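Local coordinates for protein galactokinase (Bifidobacterium longum subsp. infantis ATCC 15697 = JCM 1222 = DSM 20088, PDB 6TEQ) that probably phosphorylates galactose at the expense of ATP, as a galactokinase of the GHMP kinase family, and binds 2-deoxy-2-fluoro-galactose in its sugar pocket, at residues Thr48-Leu60 / Cys198-Pro210. Numbering follows the deposited sequence.
Sequences TDYNAGLCLPIAL and CTEGHALLLDCRP. With GAF (2-deoxy-2-fluoro-alpha-D-galactopyranose), chain M.
Leu-54 and Cys-55 pair antiparallel with Asp-207 and Leu-206, and four backbone hydrogen bonds join the strands from Cys-208 N to Gly-53 O (2.8 Å) as far as Leu-204 N to Pro-57 O (2.9 Å). The ladder belongs to the mixed sheet of the GHMP kinase fold, in which strand 54-70 also pairs with strand 33-42. Pro-57 has no N-H to give Leu-204 O; instead its ring carbon CD lies against that oxygen. On one face, Leu-56 is turned with CG anti to the backbone N (chi1 -165°), which brings CD1 over the Leu-205 backbone and to 3.7 Å from Ala-203 CB, with Ile-58 CG2 closing on the same methyl. Helix 294-318 packs on this face through Phe-313 and Val-310. Farther along it, Leu-54 CD2 rests on the carboxylate carbon of Asp-207, whose oxygens are gripped side-on by NE and NH2 of Arg-209 in a salt bridge; OD1 also accepts from Arg-209 N in an Asx turn and pairs with Arg-268. The other face carries Cys-55 and Cys-208. Cys-208 SG packs behind CA and CB of Asp-49, a sugar-pocket residue in the loop leading into strand 54-70. The CG of Asp-49 sits between its backbone N and carbonyl carbon (chi1 62°), turning the carboxylate away from Cys-208 toward the sugar. Asp-49 OD1 lies 2.7 Å from O4 of 2-deoxy-2-fluoro-alpha-D-galactopyranose and Asp-49 OD2 2.6 Å from its O3, while Leu-190 N also hydrogen-bonds to Asp-49 OD2.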
loop_
_atom_site.group_PDB
_atom_site.type_symbol
_atom_site.label_atom_id
_atom_site.label_comp_id
_atom_site.label_asym_id
_atom_site.label_seq_id
_atom_site.Cartn_x
_atom_site.Cartn_y
_atom_site.Cartn_z
ATOM N N THR A 48 -5.762 -0.449 10.161
ATOM C CA THR A 48 -5.557 0.458 11.282
ATOM C C THR A 48 -5.324 1.885 10.803
ATOM O O THR A 48 -5.546 2.804 11.580
ATOM C CB THR A 48 -4.337 0.014 12.091
ATOM O OG1 THR A 48 -3.184 -0.074 11.261
ATOM C CG2 THR A 48 -4.534 -1.320 12.758
ATOM N N ASP A 49 -4.875 2.092 9.570
ATOM C CA ASP A 49 -4.550 3.463 9.128
ATOM C C ASP A 49 -5.732 4.433 9.265
ATOM O O ASP A 49 -5.544 5.548 9.823
ATOM C CB ASP A 49 -3.910 3.468 7.769
ATOM C CG ASP A 49 -4.680 2.947 6.579
ATOM O OD1 ASP A 49 -5.660 2.245 6.796
ATOM O OD2 ASP A 49 -4.272 3.311 5.440
ATOM N N TYR A 50 -6.889 4.057 8.760
ATOM C CA TYR A 50 -8.063 4.949 8.743
ATOM C C TYR A 50 -8.691 4.977 10.139
ATOM O O TYR A 50 -9.606 5.766 10.348
ATOM C CB TYR A 50 -9.059 4.506 7.660
ATOM C CG TYR A 50 -9.491 3.052 7.676
ATOM C CD1 TYR A 50 -10.411 2.618 8.640
ATOM C CD2 TYR A 50 -9.000 2.145 6.733
ATOM C CE1 TYR A 50 -10.809 1.285 8.703
ATOM C CE2 TYR A 50 -9.435 0.823 6.731
ATOM C CZ TYR A 50 -10.330 0.397 7.727
ATOM O OH TYR A 50 -10.751 -0.898 7.715
ATOM N N ASN A 51 -8.161 4.183 11.085
ATOM C CA ASN A 51 -8.537 4.241 12.529
ATOM C C ASN A 51 -7.495 5.020 13.358
ATOM O O ASN A 51 -7.519 4.878 14.591
ATOM C CB ASN A 51 -8.703 2.817 13.043
ATOM C CG ASN A 51 -9.938 2.146 12.486
ATOM O OD1 ASN A 51 -11.016 2.722 12.600
ATOM N ND2 ASN A 51 -9.763 0.974 11.851
ATOM N N ALA A 52 -6.582 5.756 12.726
ATOM C CA ALA A 52 -5.538 6.572 13.392
ATOM C C ALA A 52 -4.555 5.638 14.134
ATOM O O ALA A 52 -3.983 6.020 15.171
ATOM C CB ALA A 52 -6.161 7.596 14.345
ATOM N N GLY A 53 -4.362 4.415 13.630
ATOM C CA GLY A 53 -3.539 3.421 14.303
ATOM C C GLY A 53 -2.102 3.465 13.855
ATOM O O GLY A 53 -1.622 4.476 13.358
ATOM N N LEU A 54 -1.442 2.361 14.115
ATOM C CA LEU A 54 -0.032 2.131 13.751
ATOM C C LEU A 54 0.007 1.180 12.576
ATOM O O LEU A 54 -0.813 0.239 12.507
ATOM C CB LEU A 54 0.768 1.497 14.888
ATOM C CG LEU A 54 0.810 2.344 16.150
ATOM C CD1 LEU A 54 1.515 1.590 17.263
ATOM C CD2 LEU A 54 1.504 3.672 15.895
ATOM N N CYS A 55 1.015 1.383 11.708
ATOM C CA CYS A 55 1.282 0.512 10.538
ATOM C C CYS A 55 2.781 0.299 10.430
ATOM O O CYS A 55 3.551 1.049 11.064
ATOM C CB CYS A 55 0.727 1.093 9.240
ATOM S SG CYS A 55 -0.947 1.778 9.389
ATOM N N LEU A 56 3.166 -0.679 9.626
ATOM C CA LEU A 56 4.587 -1.000 9.414
ATOM C C LEU A 56 4.841 -1.497 8.008
ATOM O O LEU A 56 5.143 -2.681 7.827
ATOM C CB LEU A 56 5.019 -1.999 10.488
ATOM C CG LEU A 56 6.522 -2.163 10.627
ATOM C CD1 LEU A 56 7.171 -0.888 11.180
ATOM C CD2 LEU A 56 6.827 -3.333 11.528
ATOM N N PRO A 57 4.741 -0.591 7.008
ATOM C CA PRO A 57 5.063 -1.010 5.646
ATOM C C PRO A 57 6.541 -0.874 5.291
ATOM O O PRO A 57 7.304 -0.199 5.939
ATOM C CB PRO A 57 4.252 -0.019 4.799
ATOM C CG PRO A 57 4.232 1.270 5.630
ATOM C CD PRO A 57 4.073 0.748 7.082
ATOM N N ILE A 58 6.882 -1.654 4.263
ATOM C CA ILE A 58 8.138 -1.500 3.490
ATOM C C ILE A 58 7.759 -1.166 2.067
ATOM O O ILE A 58 6.654 -1.567 1.591
ATOM C CB ILE A 58 9.017 -2.750 3.563
ATOM C CG1 ILE A 58 8.329 -3.982 2.993
ATOM C CG2 ILE A 58 9.481 -2.961 4.987
ATOM C CD1 ILE A 58 9.231 -5.130 2.722
ATOM N N ALA A 59 8.671 -0.489 1.405
ATOM C CA ALA A 59 8.523 -0.229 -0.033
ATOM C C ALA A 59 9.132 -1.422 -0.760
ATOM O O ALA A 59 10.279 -1.862 -0.430
ATOM C CB ALA A 59 9.220 1.037 -0.406
ATOM N N LEU A 60 8.438 -1.941 -1.756
ATOM C CA LEU A 60 9.009 -2.980 -2.625
ATOM C C LEU A 60 10.049 -2.395 -3.584
ATOM O O LEU A 60 10.047 -1.208 -3.902
ATOM C CB LEU A 60 7.889 -3.664 -3.388
ATOM C CG LEU A 60 6.989 -4.582 -2.586
ATOM C CD1 LEU A 60 5.820 -4.940 -3.465
ATOM C CD2 LEU A 60 7.742 -5.837 -2.181
ATOM N N CYS A 198 9.215 5.486 2.890
ATOM C CA CYS A 198 10.043 4.330 3.294
ATOM C C CYS A 198 11.497 4.589 2.941
ATOM O O CYS A 198 11.769 5.439 2.048
ATOM C CB CYS A 198 9.532 3.049 2.687
ATOM S SG CYS A 198 8.030 2.407 3.459
ATOM N N THR A 199 12.377 3.861 3.592
ATOM C CA THR A 199 13.797 3.886 3.222
ATOM C C THR A 199 14.327 2.456 3.052
ATOM O O THR A 199 13.824 1.493 3.626
ATOM C CB THR A 199 14.601 4.693 4.237
ATOM O OG1 THR A 199 14.541 4.038 5.520
ATOM C CG2 THR A 199 14.124 6.120 4.378
ATOM N N GLU A 200 15.363 2.350 2.283
ATOM C CA GLU A 200 16.020 1.050 2.026
ATOM C C GLU A 200 16.505 0.434 3.347
ATOM O O GLU A 200 17.014 1.154 4.212
ATOM C CB GLU A 200 17.185 1.213 1.074
ATOM C CG GLU A 200 17.809 -0.111 0.666
ATOM C CD GLU A 200 18.811 -0.746 1.636
ATOM O OE1 GLU A 200 19.460 0.019 2.429
ATOM O OE2 GLU A 200 18.932 -2.020 1.619
ATOM N N GLY A 201 16.233 -0.850 3.517
ATOM C CA GLY A 201 16.615 -1.605 4.719
ATOM C C GLY A 201 15.794 -1.293 5.966
ATOM O O GLY A 201 16.217 -1.751 7.052
ATOM N N HIS A 202 14.712 -0.524 5.866
ATOM C CA HIS A 202 13.891 -0.137 7.021
ATOM C C HIS A 202 12.409 -0.313 6.709
ATOM O O HIS A 202 12.024 -0.170 5.538
ATOM C CB HIS A 202 14.166 1.324 7.378
ATOM C CG HIS A 202 15.544 1.555 7.847
ATOM N ND1 HIS A 202 16.614 1.587 6.981
ATOM C CD2 HIS A 202 16.024 1.714 9.093
ATOM C CE1 HIS A 202 17.709 1.820 7.694
ATOM N NE2 HIS A 202 17.387 1.880 9.009
ATOM N N ALA A 203 11.638 -0.568 7.768
ATOM C CA ALA A 203 10.181 -0.479 7.766
ATOM C C ALA A 203 9.785 0.875 8.341
ATOM O O ALA A 203 10.504 1.387 9.196
ATOM C CB ALA A 203 9.650 -1.681 8.535
ATOM N N LEU A 204 8.668 1.373 7.888
ATOM C CA LEU A 204 8.181 2.663 8.280
ATOM C C LEU A 204 7.148 2.511 9.413
ATOM O O LEU A 204 5.984 2.025 9.186
ATOM C CB LEU A 204 7.553 3.318 7.064
ATOM C CG LEU A 204 7.098 4.759 7.310
ATOM C CD1 LEU A 204 8.297 5.675 7.301
ATOM C CD2 LEU A 204 6.099 5.196 6.267
ATOM N N LEU A 205 7.535 2.704 10.675
ATOM C CA LEU A 205 6.504 2.651 11.770
ATOM C C LEU A 205 5.721 3.973 11.712
ATOM O O LEU A 205 6.236 5.036 12.087
ATOM C CB LEU A 205 7.209 2.455 13.109
ATOM C CG LEU A 205 6.303 2.480 14.310
ATOM C CD1 LEU A 205 5.162 1.474 14.223
ATOM C CD2 LEU A 205 7.124 2.301 15.560
ATOM N N LEU A 206 4.542 3.874 11.119
ATOM C CA LEU A 206 3.709 5.030 10.747
ATOM C C LEU A 206 2.602 5.134 11.784
ATOM O O LEU A 206 1.838 4.191 12.020
ATOM C CB LEU A 206 3.194 4.783 9.337
ATOM C CG LEU A 206 2.143 5.782 8.879
ATOM C CD1 LEU A 206 2.789 7.128 8.646
ATOM C CD2 LEU A 206 1.479 5.283 7.623
ATOM N N ASP A 207 2.518 6.306 12.401
ATOM C CA ASP A 207 1.486 6.625 13.358
ATOM C C ASP A 207 0.469 7.504 12.691
ATOM O O ASP A 207 0.833 8.613 12.303
ATOM C CB ASP A 207 2.156 7.224 14.590
ATOM C CG ASP A 207 1.208 7.456 15.756
ATOM O OD1 ASP A 207 0.003 7.672 15.518
ATOM O OD2 ASP A 207 1.719 7.386 16.918
ATOM N N CYS A 208 -0.742 6.984 12.518
ATOM C CA CYS A 208 -1.752 7.641 11.670
ATOM C C CYS A 208 -2.623 8.637 12.448
ATOM O O CYS A 208 -3.621 9.075 11.861
ATOM C CB CYS A 208 -2.595 6.576 10.999
ATOM S SG CYS A 208 -1.554 5.615 9.848
ATOM N N ARG A 209 -2.246 8.988 13.704
ATOM C CA ARG A 209 -3.066 10.015 14.385
ATOM C C ARG A 209 -2.986 11.303 13.575
ATOM O O ARG A 209 -1.914 11.751 13.217
ATOM C CB ARG A 209 -2.623 10.181 15.821
ATOM C CG ARG A 209 -3.044 9.014 16.698
ATOM C CD ARG A 209 -2.397 9.178 18.050
ATOM N NE ARG A 209 -0.951 9.101 18.053
ATOM C CZ ARG A 209 -0.142 9.571 19.000
ATOM N NH1 ARG A 209 -0.572 10.308 19.984
ATOM N NH2 ARG A 209 1.147 9.375 18.870
ATOM N N PRO A 210 -4.122 11.913 13.220
ATOM C CA PRO A 210 -4.139 12.968 12.219
ATOM C C PRO A 210 -3.550 14.284 12.738
ATOM O O PRO A 210 -3.275 15.140 11.857
ATOM C CB PRO A 210 -5.628 13.132 11.837
ATOM C CG PRO A 210 -6.379 12.561 12.959
ATOM C CD PRO A 210 -5.487 11.485 13.568
HETATM C C1 GAF M . -5.866 -0.821 1.511
HETATM C C2 GAF M . -5.838 0.680 1.699
HETATM F F2 GAF M . -5.472 1.260 0.530
HETATM C C3 GAF M . -4.883 1.096 2.799
HETATM O O3 GAF M . -5.092 2.437 3.110
HETATM C C4 GAF M . -5.134 0.277 4.100
HETATM O O4 GAF M . -6.355 0.609 4.749
HETATM C C5 GAF M . -5.105 -1.175 3.764
HETATM O O5 GAF M . -6.070 -1.460 2.780
HETATM C C6 GAF M . -5.360 -2.077 4.955
HETATM O O6 GAF M . -4.346 -1.927 5.948
HETATM O O1 GAF M . -4.604 -1.113 0.941
HETATM O O HOH W 1 11.240 0.119 2.623
#